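Local coordinates for NEQ263 (Nanoarchaeum equitans Kin4-M, PDB 5BN3), which forms, together with its partner subunit NeqA, the catalytic core of an unusual ATP synthase and probably binds nucleotide where the two subunits meet, at residues Lys105-Ile110 with Ser325-Asn330; Ile118-Pro123 with Asp341-Ser346; Leu124-Lys129 with Lys271-Leu276; Lys129-Ser134 with Tyr297-Gln302. All coordinates share one frame; numbering follows the deposited sequence.

Contact 1: Lys105-Ile110 with Ser325-Asn330; sequences KVPNEI and SRLAKN. With ADP (adenosine-5'-diphosphate), chain C.
R326 NH1 faces three oxygens of ADP: it donates to O3B at 2.7 Å, and makes weak bonds to O2A, also at 2.7 Å, and to the bridging O3A. An arginine suits this place because its chain, extended from CG to NE, carries a charge across the subunit boundary, much as an arginine finger does; the same nucleotide is held by K229 and G228 of the V-type ATP synthase alpha chain. The guanidinium meets the phosphates with its edge, PA lying in its plane, while NH2 is bonded to G296 O. With a leucine here, the diphosphate would probably be left without this positive partner. Beyond R326 the chain turns toward P107, whose CG lies 3.7 Å from L327 CD1, two apolar groups meeting at a slant. N330 CG stands beside its backbone N (chi1 -67°), which lets ND2 make a weak bond of 3.3 Å to P107 O; V106 CG1 is as close to ND2, the two side chains crossing nearly at right angles. P107, L327 and N330 all rest on L125 of strand 124-125, so the loop before strand 110-111 and the loop leading from strand 324-325 to helix 334-356 are gathered on one short strand.

Contact 2: Ile118-Pro123 with Asp341-Ser346; sequences IDVAHP and DILIKS
A121 CB meets I344 CD1 at 3.6 Å where the turn that follows helix 116-119 packs on helix 334-356, joining the nucleotide-binding domain to the helical C-terminal domain. Alanine suits the tight approach, its CA only 7.1 Å from the CA of I344. Next to it, L343 places CG anti to the backbone N (chi1 167°) and brings CD2 against both V120 CG1, at 4.0 Å, and A121 CB. The I344 methyl CD1 also approaches H122 NE2 obliquely, at 4.0 Å, while A121 CB covers one face of that imidazole, 3.8 Å above its centre. H122 suits the place because its ring gives a flat face to A121 while NE2 bonds to L320 O. Farther out, F383 of helix 367-384 lies against both V120 and L343, and I394 and I401 of helix 394-408 also pack on V120. The D119 carboxylate ties helix 116-119 to the chain just before it, through T113 OG1 and G114 N. On helix 334-356 itself, S346 OG reaches back to I342 O at 2.7 Å, in the carbonyl plane, sharing that oxygen with S346 N.

Contact 3: Leu124-Lys129 with Lys271-Leu276; sequences LLKGQK and KGSITL
The backbone makes a type II turn from L125 to Q128 and then touches strand 273-281 in a single bridge, K129 with L276, where L276 N donates to Q128 O at 3.0 Å and K129 CA approaches L276 O. G127 takes a positive phi (98°) at which a CB would run into the preceding carbonyl oxygen, so glycine fits the turn. Its N-H points almost straight (172°) at T275 OG1, 2.9 Å away. T275 serves with both branches: chi1 of -58° sets OG1 beside its own backbone N and facing the turn, and sends CG2 to meet L124 CD1 tip to tip at 3.7 Å. If an alanine stood here, G127 N would probably lose its acceptor and a gap would open beside L124. K126 lays its CG 3.4 Å from S273 OG, and the two polar ends share one carboxylate, K126 NZ bridging to D220 OD2 and S273 OG bonding to D220 OD1. The turn brings the extended Q128 side chain alongside L125, and OE1 receives L125 N at 2.8 Å, in the carbonyl plane, which steadies the turn, while NE2 bonds to S325 OG and E300 O. T275 and L276 rest on L222 and V223 of strand 220-226, and I274 packs on A210 and A214 of helix 196-215, placing the turn by the start of an inner strand, 273-281, of the central sheet of a P-loop NTPase fold.

Contact 4: Lys129-Ser134 with Tyr297-Gln302; sequences KIAIFS and YITEGQ
K129 and E300 grip each other at several points. E300 N gives a 2.8 Å bond to K129 O, and the carboxylate spans from the lysine's backbone N to its NZ: OE1 takes a weak bond of 3.3 Å from K129 N, while OE2 forms a weak salt bridge, 3.1 Å, with K129 NZ. The lysine chain crosses the glutamate at about a right angle and bends only at its last torsion (chi4 -69°), which turns NZ toward OE2. Both ends have firmer partners, E264 OE1 for NZ and N255 ND2 of the V-type ATP synthase alpha chain for OE2, so this buried pair is tied to the subunit interface. An inverse gamma turn centred on E300 leads into strand 301-304, which runs parallel to strand 131-134 in the central sheet of the P-loop NTPase fold. A131 N makes a weak bond of 3.3 Å to G301 O. At G301 (phi 116°) a CB would jam against the E300 carbonyl oxygen and also crowd I130 CD1, hence glycine. Q302, bridged to A131, lays its aliphatic part over F133 in a CH-pi contact: CB sits 4.1 Å from the ring centroid, 7° off the normal. Glutamine suits both needs, since beyond the methylenes Q302 NE2 bonds to K322 O.

In the fold
Read from the N terminus, the first segments come in the order 105-110, 118-123, 124-129 and 129-134, the last two sharing K129. The chain then runs through most of the nucleotide-binding domain before 271-276 closes contact 3 and 297-302 closes contact 4. Next 325-330 closes contact 1, and 341-346, already in the C-terminal helices, closes contact 2. Contacts 3 and 4 cross each other, as do contacts 1 and 2, and the inner pair lies within the loops of both outer ones. Contact 3 ties the turn at the end of strand 124-125 to strand 273-281, and contact 4 joins strand 131-134 to strand 301-304; the outer ones fasten the domain to the C-terminal region, touching through S325 OG and P123 O.

Contact 1: Lys105-Ile110 with Ser325-Asn330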
loop_
_atom_site.group_PDB
_atom_site.type_symbol
_atom_site.label_atom_id
_atom_site.label_comp_id
_atom_site.label_asym_id
_atom_site.label_seq_id
_atom_site.Cartn_x
_atom_site.Cartn_y
_atom_site.Cartn_z
ATOM N N LYS B 105 -12.173 41.616 0.806
ATOM C CA LYS B 105 -11.814 42.140 2.116
ATOM C C LYS B 105 -11.606 40.948 3.043
ATOM O O LYS B 105 -12.403 40.009 3.035
ATOM C CB LYS B 105 -12.922 43.039 2.665
ATOM C CG LYS B 105 -12.695 43.486 4.103
ATOM C CD LYS B 105 -13.876 44.294 4.616
ATOM C CE LYS B 105 -13.799 44.490 6.123
ATOM N NZ LYS B 105 -15.043 45.109 6.662
ATOM N N VAL B 106 -10.534 40.972 3.830
ATOM C CA VAL B 106 -10.261 39.884 4.762
ATOM C C VAL B 106 -11.262 39.909 5.915
ATOM O O VAL B 106 -11.432 40.941 6.561
ATOM C CB VAL B 106 -8.829 39.968 5.322
ATOM C CG1 VAL B 106 -8.569 38.825 6.288
ATOM C CG2 VAL B 106 -7.817 39.938 4.187
ATOM N N PRO B 107 -11.940 38.773 6.159
ATOM C CA PRO B 107 -12.897 38.649 7.266
ATOM C C PRO B 107 -12.278 39.068 8.599
ATOM O O PRO B 107 -11.133 38.707 8.880
ATOM C CB PRO B 107 -13.225 37.155 7.271
ATOM C CG PRO B 107 -13.084 36.756 5.831
ATOM C CD PRO B 107 -11.916 37.564 5.313
ATOM N N ASN B 108 -13.024 39.830 9.397
ATOM C CA ASN B 108 -12.511 40.372 10.654
ATOM C C ASN B 108 -13.600 40.514 11.712
ATOM O O ASN B 108 -13.354 41.038 12.800
ATOM C CB ASN B 108 -11.868 41.739 10.414
ATOM C CG ASN B 108 -12.882 42.791 10.003
ATOM O OD1 ASN B 108 -13.819 42.506 9.257
ATOM N ND2 ASN B 108 -12.704 44.011 10.495
ATOM N N GLU B 109 -14.805 40.059 11.383
ATOM C CA GLU B 109 -15.949 40.194 12.278
ATOM C C GLU B 109 -16.457 38.828 12.745
ATOM O O GLU B 109 -16.940 38.026 11.944
ATOM C CB GLU B 109 -17.067 40.971 11.580
ATOM C CG GLU B 109 -18.309 41.189 12.420
ATOM C CD GLU B 109 -19.401 41.927 11.666
ATOM O OE1 GLU B 109 -19.101 42.549 10.622
ATOM O OE2 GLU B 109 -20.564 41.882 12.117
ATOM N N ILE B 110 -16.343 38.570 14.044
ATOM C CA ILE B 110 -16.784 37.302 14.622
ATOM C C ILE B 110 -18.302 37.121 14.560
ATOM O O ILE B 110 -19.060 38.007 14.960
ATOM C CB ILE B 110 -16.324 37.166 16.093
ATOM C CG1 ILE B 110 -14.801 37.014 16.167
ATOM C CG2 ILE B 110 -16.994 35.976 16.761
ATOM C CD1 ILE B 110 -14.267 36.850 17.581
ATOM N N SER B 325 -9.434 27.674 13.470
ATOM C CA SER B 325 -9.997 28.757 12.674
ATOM C C SER B 325 -8.841 29.668 12.287
ATOM O O SER B 325 -8.270 30.344 13.147
ATOM C CB SER B 325 -11.050 29.533 13.466
ATOM O OG SER B 325 -11.518 30.645 12.723
ATOM N N ARG B 326 -8.488 29.673 11.004
ATOM C CA ARG B 326 -7.307 30.403 10.535
ATOM C C ARG B 326 -7.404 31.909 10.726
ATOM O O ARG B 326 -6.409 32.567 11.026
ATOM C CB ARG B 326 -7.033 30.108 9.057
ATOM C CG ARG B 326 -6.325 28.795 8.801
ATOM C CD ARG B 326 -6.145 28.545 7.317
ATOM N NE ARG B 326 -6.116 27.117 7.010
ATOM C CZ ARG B 326 -5.014 26.374 7.004
ATOM N NH1 ARG B 326 -3.843 26.923 7.290
ATOM N NH2 ARG B 326 -5.082 25.083 6.711
ATOM N N LEU B 327 -8.601 32.453 10.544
ATOM C CA LEU B 327 -8.789 33.898 10.554
ATOM C C LEU B 327 -9.215 34.415 11.925
ATOM O O LEU B 327 -9.385 35.617 12.109
ATOM C CB LEU B 327 -9.813 34.308 9.491
ATOM C CG LEU B 327 -9.525 33.856 8.057
ATOM C CD1 LEU B 327 -10.557 34.410 7.091
ATOM C CD2 LEU B 327 -8.139 34.286 7.640
ATOM N N ALA B 328 -9.364 33.501 12.880
ATOM C CA ALA B 328 -9.870 33.818 14.219
ATOM C C ALA B 328 -9.234 35.053 14.857
ATOM O O ALA B 328 -9.934 35.904 15.404
ATOM C CB ALA B 328 -9.708 32.617 15.133
ATOM N N LYS B 329 -7.909 35.145 14.777
ATOM C CA LYS B 329 -7.167 36.250 15.382
ATOM C C LYS B 329 -7.580 37.630 14.860
ATOM O O LYS B 329 -7.488 38.623 15.585
ATOM C CB LYS B 329 -5.674 36.039 15.198
ATOM N N ASN B 330 -8.022 37.690 13.604
ATOM C CA ASN B 330 -8.471 38.944 13.003
ATOM C C ASN B 330 -9.646 39.586 13.739
ATOM O O ASN B 330 -9.830 40.801 13.677
ATOM C CB ASN B 330 -8.861 38.733 11.534
ATOM C CG ASN B 330 -7.679 38.396 10.652
ATOM O OD1 ASN B 330 -6.527 38.562 11.046
ATOM N ND2 ASN B 330 -7.962 37.932 9.439
HETATM P PB ADP C . -0.528 26.319 6.379
HETATM O O1B ADP C . 0.641 25.413 6.660
HETATM O O2B ADP C . -0.249 27.414 5.387
HETATM O O3B ADP C . -1.820 25.578 6.151
HETATM P PA ADP C . -0.889 28.658 8.020
HETATM O O1A ADP C . 0.373 29.365 7.622
HETATM O O2A ADP C . -2.207 29.097 7.436
HETATM O O3A ADP C . -0.711 27.069 7.800
HETATM O "O5'" ADP C . -1.000 28.726 9.624
HETATM C "C5'" ADP C . -2.000 27.965 10.300
HETATM C "C4'" ADP C . -2.374 28.643 11.614
HETATM O "O4'" ADP C . -1.234 28.712 12.480
HETATM C "C3'" ADP C . -2.849 30.060 11.347
HETATM O "O3'" ADP C . -4.133 30.249 11.948
HETATM C "C2'" ADP C . -1.813 30.949 12.000
HETATM O "O2'" ADP C . -2.423 32.029 12.706
HETATM C "C1'" ADP C . -1.050 30.046 12.954
HETATM N N9 ADP C . 0.388 30.407 12.941
HETATM C C8 ADP C . 1.325 29.906 12.115
HETATM N N7 ADP C . 2.540 30.454 12.369
HETATM C C5 ADP C . 2.389 31.326 13.384
HETATM C C6 ADP C . 3.271 32.239 14.145
HETATM N N6 ADP C . 4.598 32.331 13.868
HETATM N N1 ADP C . 2.701 32.971 15.130
HETATM C C2 ADP C . 1.387 32.887 15.415
HETATM N N3 ADP C . 0.531 32.081 14.765
HETATM C C4 ADP C . 0.967 31.289 13.757
#

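Contact 2: Ile118-Pro123 with Asp341-Ser346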
loop_
_atom_site.group_PDB
_atom_site.type_symbol
_atom_site.label_atom_id
_atom_site.label_comp_id
_atom_site.label_asym_id
_atom_site.label_seq_id
_atom_site.Cartn_x
_atom_site.Cartn_y
_atom_site.Cartn_z
ATOM N N ILE B 118 -16.375 26.539 20.308
ATOM C CA ILE B 118 -16.082 27.261 19.073
ATOM C C ILE B 118 -15.688 28.715 19.348
ATOM O O ILE B 118 -14.609 29.155 18.954
ATOM C CB ILE B 118 -17.294 27.246 18.117
ATOM C CG1 ILE B 118 -17.535 25.831 17.579
ATOM C CG2 ILE B 118 -17.081 28.216 16.964
ATOM C CD1 ILE B 118 -18.734 25.725 16.651
ATOM N N ASP B 119 -16.559 29.453 20.033
ATOM C CA ASP B 119 -16.414 30.906 20.176
ATOM C C ASP B 119 -15.108 31.409 20.805
ATOM O O ASP B 119 -14.564 32.423 20.372
ATOM C CB ASP B 119 -17.609 31.487 20.940
ATOM C CG ASP B 119 -18.893 31.450 20.136
ATOM O OD1 ASP B 119 -18.827 31.270 18.902
ATOM O OD2 ASP B 119 -19.974 31.615 20.740
ATOM N N VAL B 120 -14.616 30.716 21.827
ATOM C CA VAL B 120 -13.413 31.168 22.525
ATOM C C VAL B 120 -12.142 30.989 21.696
ATOM O O VAL B 120 -11.478 31.962 21.347
ATOM C CB VAL B 120 -13.244 30.459 23.886
ATOM C CG1 VAL B 120 -11.965 30.912 24.560
ATOM C CG2 VAL B 120 -14.435 30.750 24.780
ATOM N N ALA B 121 -11.816 29.745 21.364
ATOM C CA ALA B 121 -10.543 29.453 20.712
ATOM C C ALA B 121 -10.615 29.405 19.187
ATOM O O ALA B 121 -9.627 29.675 18.515
ATOM C CB ALA B 121 -9.965 28.164 21.249
ATOM N N HIS B 122 -11.774 29.058 18.637
ATOM C CA HIS B 122 -11.883 28.890 17.185
ATOM C C HIS B 122 -13.081 29.607 16.562
ATOM O O HIS B 122 -13.865 28.980 15.846
ATOM C CB HIS B 122 -11.963 27.396 16.841
ATOM C CG HIS B 122 -10.974 26.550 17.582
ATOM N ND1 HIS B 122 -9.612 26.659 17.403
ATOM C CD2 HIS B 122 -11.152 25.566 18.499
ATOM C CE1 HIS B 122 -8.994 25.788 18.180
ATOM N NE2 HIS B 122 -9.907 25.112 18.855
ATOM N N PRO B 123 -13.223 30.923 16.815
ATOM C CA PRO B 123 -14.451 31.590 16.368
ATOM C C PRO B 123 -14.588 31.669 14.852
ATOM O O PRO B 123 -13.588 31.786 14.134
ATOM C CB PRO B 123 -14.321 32.999 16.955
ATOM C CG PRO B 123 -12.856 33.214 17.105
ATOM C CD PRO B 123 -12.288 31.865 17.458
ATOM N N ASP B 341 -5.644 31.572 24.250
ATOM C CA ASP B 341 -4.299 31.056 24.463
ATOM C C ASP B 341 -4.212 30.227 25.746
ATOM O O ASP B 341 -3.637 29.139 25.747
ATOM C CB ASP B 341 -3.288 32.206 24.499
ATOM C CG ASP B 341 -1.897 31.776 24.075
ATOM O OD1 ASP B 341 -1.777 31.077 23.046
ATOM O OD2 ASP B 341 -0.923 32.134 24.769
ATOM N N ILE B 342 -4.794 30.733 26.829
ATOM C CA ILE B 342 -4.765 30.037 28.113
ATOM C C ILE B 342 -5.544 28.718 28.041
ATOM O O ILE B 342 -5.141 27.719 28.637
ATOM C CB ILE B 342 -5.288 30.951 29.263
ATOM C CG1 ILE B 342 -4.259 31.059 30.393
ATOM C CG2 ILE B 342 -6.626 30.463 29.810
ATOM C CD1 ILE B 342 -4.196 29.833 31.287
ATOM N N LEU B 343 -6.642 28.709 27.289
ATOM C CA LEU B 343 -7.463 27.511 27.169
ATOM C C LEU B 343 -6.732 26.435 26.378
ATOM O O LEU B 343 -6.629 25.292 26.819
ATOM C CB LEU B 343 -8.797 27.841 26.495
ATOM C CG LEU B 343 -9.633 26.646 26.029
ATOM C CD1 LEU B 343 -10.176 25.868 27.217
ATOM C CD2 LEU B 343 -10.761 27.094 25.113
ATOM N N ILE B 344 -6.219 26.818 25.214
ATOM C CA ILE B 344 -5.553 25.879 24.319
ATOM C C ILE B 344 -4.285 25.289 24.937
ATOM O O ILE B 344 -4.092 24.071 24.934
ATOM C CB ILE B 344 -5.204 26.550 22.974
ATOM C CG1 ILE B 344 -6.481 26.893 22.203
ATOM C CG2 ILE B 344 -4.320 25.647 22.141
ATOM C CD1 ILE B 344 -7.372 25.694 21.939
ATOM N N LYS B 345 -3.430 26.152 25.476
ATOM C CA LYS B 345 -2.151 25.713 26.031
ATOM C C LYS B 345 -2.306 24.848 27.284
ATOM O O LYS B 345 -1.585 23.868 27.455
ATOM C CB LYS B 345 -1.247 26.919 26.317
ATOM C CG LYS B 345 -0.887 27.742 25.079
ATOM C CD LYS B 345 0.552 27.505 24.633
ATOM C CE LYS B 345 0.836 28.148 23.277
ATOM N NZ LYS B 345 0.650 29.625 23.272
ATOM N N SER B 346 -3.246 25.209 28.153
ATOM C CA SER B 346 -3.466 24.460 29.388
ATOM C C SER B 346 -4.152 23.117 29.139
ATOM O O SER B 346 -3.859 22.132 29.817
ATOM C CB SER B 346 -4.279 25.286 30.387
ATOM O OG SER B 346 -3.671 26.542 30.626
#

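Contact 3: Leu124-Lys129 with Lys271-Leu276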
loop_
_atom_site.group_PDB
_atom_site.type_symbol
_atom_site.label_atom_id
_atom_site.label_comp_id
_atom_site.label_asym_id
_atom_site.label_seq_id
_atom_site.Cartn_x
_atom_site.Cartn_y
_atom_site.Cartn_z
ATOM N N LEU B 124 -15.832 31.590 14.386
ATOM C CA LEU B 124 -16.172 31.754 12.977
ATOM C C LEU B 124 -16.318 33.237 12.656
ATOM O O LEU B 124 -16.950 33.981 13.411
ATOM C CB LEU B 124 -17.489 31.024 12.685
ATOM C CG LEU B 124 -18.285 31.367 11.421
ATOM C CD1 LEU B 124 -17.547 30.921 10.178
ATOM C CD2 LEU B 124 -19.665 30.735 11.462
ATOM N N LEU B 125 -15.733 33.673 11.545
ATOM C CA LEU B 125 -15.832 35.071 11.126
ATOM C C LEU B 125 -16.746 35.212 9.912
ATOM O O LEU B 125 -16.890 34.275 9.130
ATOM C CB LEU B 125 -14.444 35.647 10.818
ATOM C CG LEU B 125 -13.675 36.308 11.966
ATOM C CD1 LEU B 125 -13.502 35.370 13.136
ATOM C CD2 LEU B 125 -12.317 36.795 11.491
ATOM N N LYS B 126 -17.371 36.378 9.757
ATOM C CA LYS B 126 -18.281 36.595 8.633
ATOM C C LYS B 126 -17.515 36.636 7.313
ATOM O O LYS B 126 -16.597 37.444 7.136
ATOM C CB LYS B 126 -19.109 37.874 8.813
ATOM C CG LYS B 126 -20.332 37.934 7.899
ATOM C CD LYS B 126 -21.278 39.074 8.265
ATOM C CE LYS B 126 -20.741 40.419 7.811
ATOM N NZ LYS B 126 -21.728 41.513 8.039
ATOM N N GLY B 127 -17.892 35.752 6.393
ATOM C CA GLY B 127 -17.201 35.638 5.122
ATOM C C GLY B 127 -16.184 34.513 5.120
ATOM O O GLY B 127 -15.569 34.221 4.098
ATOM N N GLN B 128 -16.005 33.872 6.268
ATOM C CA GLN B 128 -15.040 32.781 6.373
ATOM C C GLN B 128 -15.601 31.486 5.789
ATOM O O GLN B 128 -16.817 31.266 5.779
ATOM C CB GLN B 128 -14.638 32.570 7.839
ATOM C CG GLN B 128 -13.446 31.643 8.061
ATOM C CD GLN B 128 -12.999 31.606 9.515
ATOM O OE1 GLN B 128 -13.603 32.244 10.378
ATOM N NE2 GLN B 128 -11.936 30.861 9.789
ATOM N N LYS B 129 -14.709 30.647 5.273
ATOM C CA LYS B 129 -15.076 29.290 4.904
ATOM C C LYS B 129 -14.406 28.338 5.890
ATOM O O LYS B 129 -13.181 28.345 6.047
ATOM C CB LYS B 129 -14.665 28.975 3.458
ATOM C CG LYS B 129 -13.224 29.332 3.120
ATOM C CD LYS B 129 -12.871 28.923 1.703
ATOM C CE LYS B 129 -11.401 29.154 1.420
ATOM N NZ LYS B 129 -11.038 30.593 1.370
ATOM N N LYS B 271 -19.727 44.987 -0.243
ATOM C CA LYS B 271 -21.175 44.940 -0.458
ATOM C C LYS B 271 -21.903 43.856 0.341
ATOM O O LYS B 271 -23.054 44.043 0.738
ATOM C CB LYS B 271 -21.483 44.758 -1.947
ATOM C CG LYS B 271 -20.895 45.830 -2.847
ATOM C CD LYS B 271 -21.297 47.223 -2.391
ATOM C CE LYS B 271 -20.780 48.279 -3.356
ATOM N NZ LYS B 271 -20.776 49.638 -2.747
ATOM N N GLY B 272 -21.246 42.721 0.563
ATOM C CA GLY B 272 -21.886 41.606 1.243
ATOM C C GLY B 272 -20.927 40.473 1.558
ATOM O O GLY B 272 -19.714 40.624 1.414
ATOM N N SER B 273 -21.466 39.332 1.982
ATOM C CA SER B 273 -20.622 38.221 2.406
ATOM C C SER B 273 -21.261 36.854 2.186
ATOM O O SER B 273 -22.481 36.700 2.276
ATOM C CB SER B 273 -20.245 38.376 3.883
ATOM O OG SER B 273 -21.376 38.208 4.718
ATOM N N ILE B 274 -20.421 35.869 1.886
ATOM C CA ILE B 274 -20.834 34.472 1.896
ATOM C C ILE B 274 -20.027 33.722 2.945
ATOM O O ILE B 274 -18.815 33.541 2.797
ATOM C CB ILE B 274 -20.616 33.792 0.529
ATOM C CG1 ILE B 274 -21.495 34.442 -0.544
ATOM C CG2 ILE B 274 -20.925 32.304 0.619
ATOM C CD1 ILE B 274 -21.292 33.861 -1.932
ATOM N N THR B 275 -20.694 33.303 4.016
ATOM C CA THR B 275 -20.065 32.443 5.012
ATOM C C THR B 275 -20.375 30.993 4.646
ATOM O O THR B 275 -21.539 30.612 4.502
ATOM C CB THR B 275 -20.555 32.761 6.439
ATOM O OG1 THR B 275 -20.281 34.135 6.740
ATOM C CG2 THR B 275 -19.847 31.880 7.455
ATOM N N LEU B 276 -19.329 30.189 4.486
ATOM C CA LEU B 276 -19.483 28.848 3.935
ATOM C C LEU B 276 -19.035 27.772 4.916
ATOM O O LEU B 276 -17.917 27.811 5.427
ATOM C CB LEU B 276 -18.696 28.735 2.625
ATOM C CG LEU B 276 -18.676 27.386 1.909
ATOM C CD1 LEU B 276 -20.086 26.946 1.593
ATOM C CD2 LEU B 276 -17.855 27.474 0.635
#

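Contact 4: Lys129-Ser134 with Tyr297-Gln302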
loop_
_atom_site.group_PDB
_atom_site.type_symbol
_atom_site.label_atom_id
_atom_site.label_comp_id
_atom_site.label_asym_id
_atom_site.label_seq_id
_atom_site.Cartn_x
_atom_site.Cartn_y
_atom_site.Cartn_z
ATOM N N LYS B 129 -14.709 30.647 5.273
ATOM C CA LYS B 129 -15.076 29.290 4.904
ATOM C C LYS B 129 -14.406 28.338 5.890
ATOM O O LYS B 129 -13.181 28.345 6.047
ATOM C CB LYS B 129 -14.665 28.975 3.458
ATOM C CG LYS B 129 -13.224 29.332 3.120
ATOM C CD LYS B 129 -12.871 28.923 1.703
ATOM C CE LYS B 129 -11.401 29.154 1.420
ATOM N NZ LYS B 129 -11.038 30.593 1.370
ATOM N N ILE B 130 -15.211 27.540 6.578
ATOM C CA ILE B 130 -14.682 26.616 7.571
ATOM C C ILE B 130 -15.476 25.313 7.583
ATOM O O ILE B 130 -16.705 25.324 7.609
ATOM C CB ILE B 130 -14.632 27.267 8.974
ATOM C CG1 ILE B 130 -14.178 26.260 10.029
ATOM C CG2 ILE B 130 -15.981 27.837 9.345
ATOM C CD1 ILE B 130 -13.504 26.916 11.218
ATOM N N ALA B 131 -14.766 24.190 7.542
ATOM C CA ALA B 131 -15.412 22.892 7.408
ATOM C C ALA B 131 -15.687 22.226 8.750
ATOM O O ALA B 131 -15.054 22.543 9.756
ATOM C CB ALA B 131 -14.573 21.980 6.539
ATOM N N ILE B 132 -16.642 21.303 8.757
ATOM C CA ILE B 132 -16.817 20.395 9.883
ATOM C C ILE B 132 -16.405 18.997 9.422
ATOM O O ILE B 132 -16.961 18.473 8.454
ATOM C CB ILE B 132 -18.279 20.374 10.381
ATOM C CG1 ILE B 132 -18.712 21.767 10.849
ATOM C CG2 ILE B 132 -18.446 19.370 11.518
ATOM C CD1 ILE B 132 -20.186 21.859 11.199
ATOM N N PHE B 133 -15.415 18.411 10.094
ATOM C CA PHE B 133 -14.973 17.051 9.794
ATOM C C PHE B 133 -15.562 16.136 10.851
ATOM O O PHE B 133 -15.428 16.408 12.047
ATOM C CB PHE B 133 -13.444 16.928 9.874
ATOM C CG PHE B 133 -12.694 17.655 8.786
ATOM C CD1 PHE B 133 -13.359 18.355 7.790
ATOM C CD2 PHE B 133 -11.306 17.621 8.760
ATOM C CE1 PHE B 133 -12.649 19.020 6.796
ATOM C CE2 PHE B 133 -10.594 18.280 7.772
ATOM C CZ PHE B 133 -11.268 18.982 6.789
ATOM N N SER B 134 -16.196 15.047 10.434
ATOM C CA SER B 134 -16.782 14.121 11.401
ATOM C C SER B 134 -16.503 12.658 11.080
ATOM O O SER B 134 -16.513 12.257 9.917
ATOM C CB SER B 134 -18.295 14.342 11.525
ATOM O OG SER B 134 -18.879 13.386 12.398
ATOM N N TYR B 297 -6.601 21.645 3.286
ATOM C CA TYR B 297 -5.683 22.533 2.571
ATOM C C TYR B 297 -6.374 23.726 1.908
ATOM O O TYR B 297 -5.704 24.642 1.424
ATOM C CB TYR B 297 -4.905 21.752 1.503
ATOM C CG TYR B 297 -3.659 21.051 1.998
ATOM C CD1 TYR B 297 -2.581 21.772 2.487
ATOM C CD2 TYR B 297 -3.552 19.669 1.945
ATOM C CE1 TYR B 297 -1.438 21.133 2.931
ATOM C CE2 TYR B 297 -2.409 19.022 2.386
ATOM C CZ TYR B 297 -1.357 19.762 2.876
ATOM O OH TYR B 297 -0.212 19.138 3.317
ATOM N N ILE B 298 -7.704 23.712 1.872
ATOM C CA ILE B 298 -8.457 24.775 1.201
ATOM C C ILE B 298 -9.261 25.664 2.151
ATOM O O ILE B 298 -9.135 26.888 2.113
ATOM C CB ILE B 298 -9.413 24.204 0.135
ATOM C CG1 ILE B 298 -8.620 23.421 -0.911
ATOM C CG2 ILE B 298 -10.186 25.329 -0.539
ATOM C CD1 ILE B 298 -9.463 22.444 -1.705
ATOM N N THR B 299 -10.101 25.058 2.987
ATOM C CA THR B 299 -10.899 25.838 3.933
ATOM C C THR B 299 -10.008 26.583 4.920
ATOM O O THR B 299 -8.845 26.224 5.118
ATOM C CB THR B 299 -11.944 24.978 4.691
ATOM O OG1 THR B 299 -11.285 23.952 5.443
ATOM C CG2 THR B 299 -12.926 24.348 3.718
ATOM N N GLU B 300 -10.555 27.628 5.530
ATOM C CA GLU B 300 -9.785 28.433 6.466
ATOM C C GLU B 300 -9.957 27.890 7.877
ATOM O O GLU B 300 -10.318 28.615 8.807
ATOM C CB GLU B 300 -10.179 29.909 6.353
ATOM C CG GLU B 300 -9.687 30.539 5.050
ATOM C CD GLU B 300 -10.536 31.701 4.569
ATOM O OE1 GLU B 300 -11.652 31.901 5.098
ATOM O OE2 GLU B 300 -10.084 32.413 3.646
ATOM N N GLY B 301 -9.684 26.597 8.018
ATOM C CA GLY B 301 -9.826 25.915 9.286
ATOM C C GLY B 301 -10.892 24.840 9.248
ATOM O O GLY B 301 -11.545 24.624 8.221
ATOM N N GLN B 302 -11.071 24.159 10.375
ATOM C CA GLN B 302 -12.061 23.098 10.466
ATOM C C GLN B 302 -12.422 22.802 11.912
ATOM O O GLN B 302 -11.587 22.934 12.810
ATOM C CB GLN B 302 -11.548 21.824 9.779
ATOM C CG GLN B 302 -10.356 21.155 10.474
ATOM C CD GLN B 302 -9.045 21.875 10.237
ATOM O OE1 GLN B 302 -8.809 22.423 9.158
ATOM N NE2 GLN B 302 -8.176 21.873 11.247
#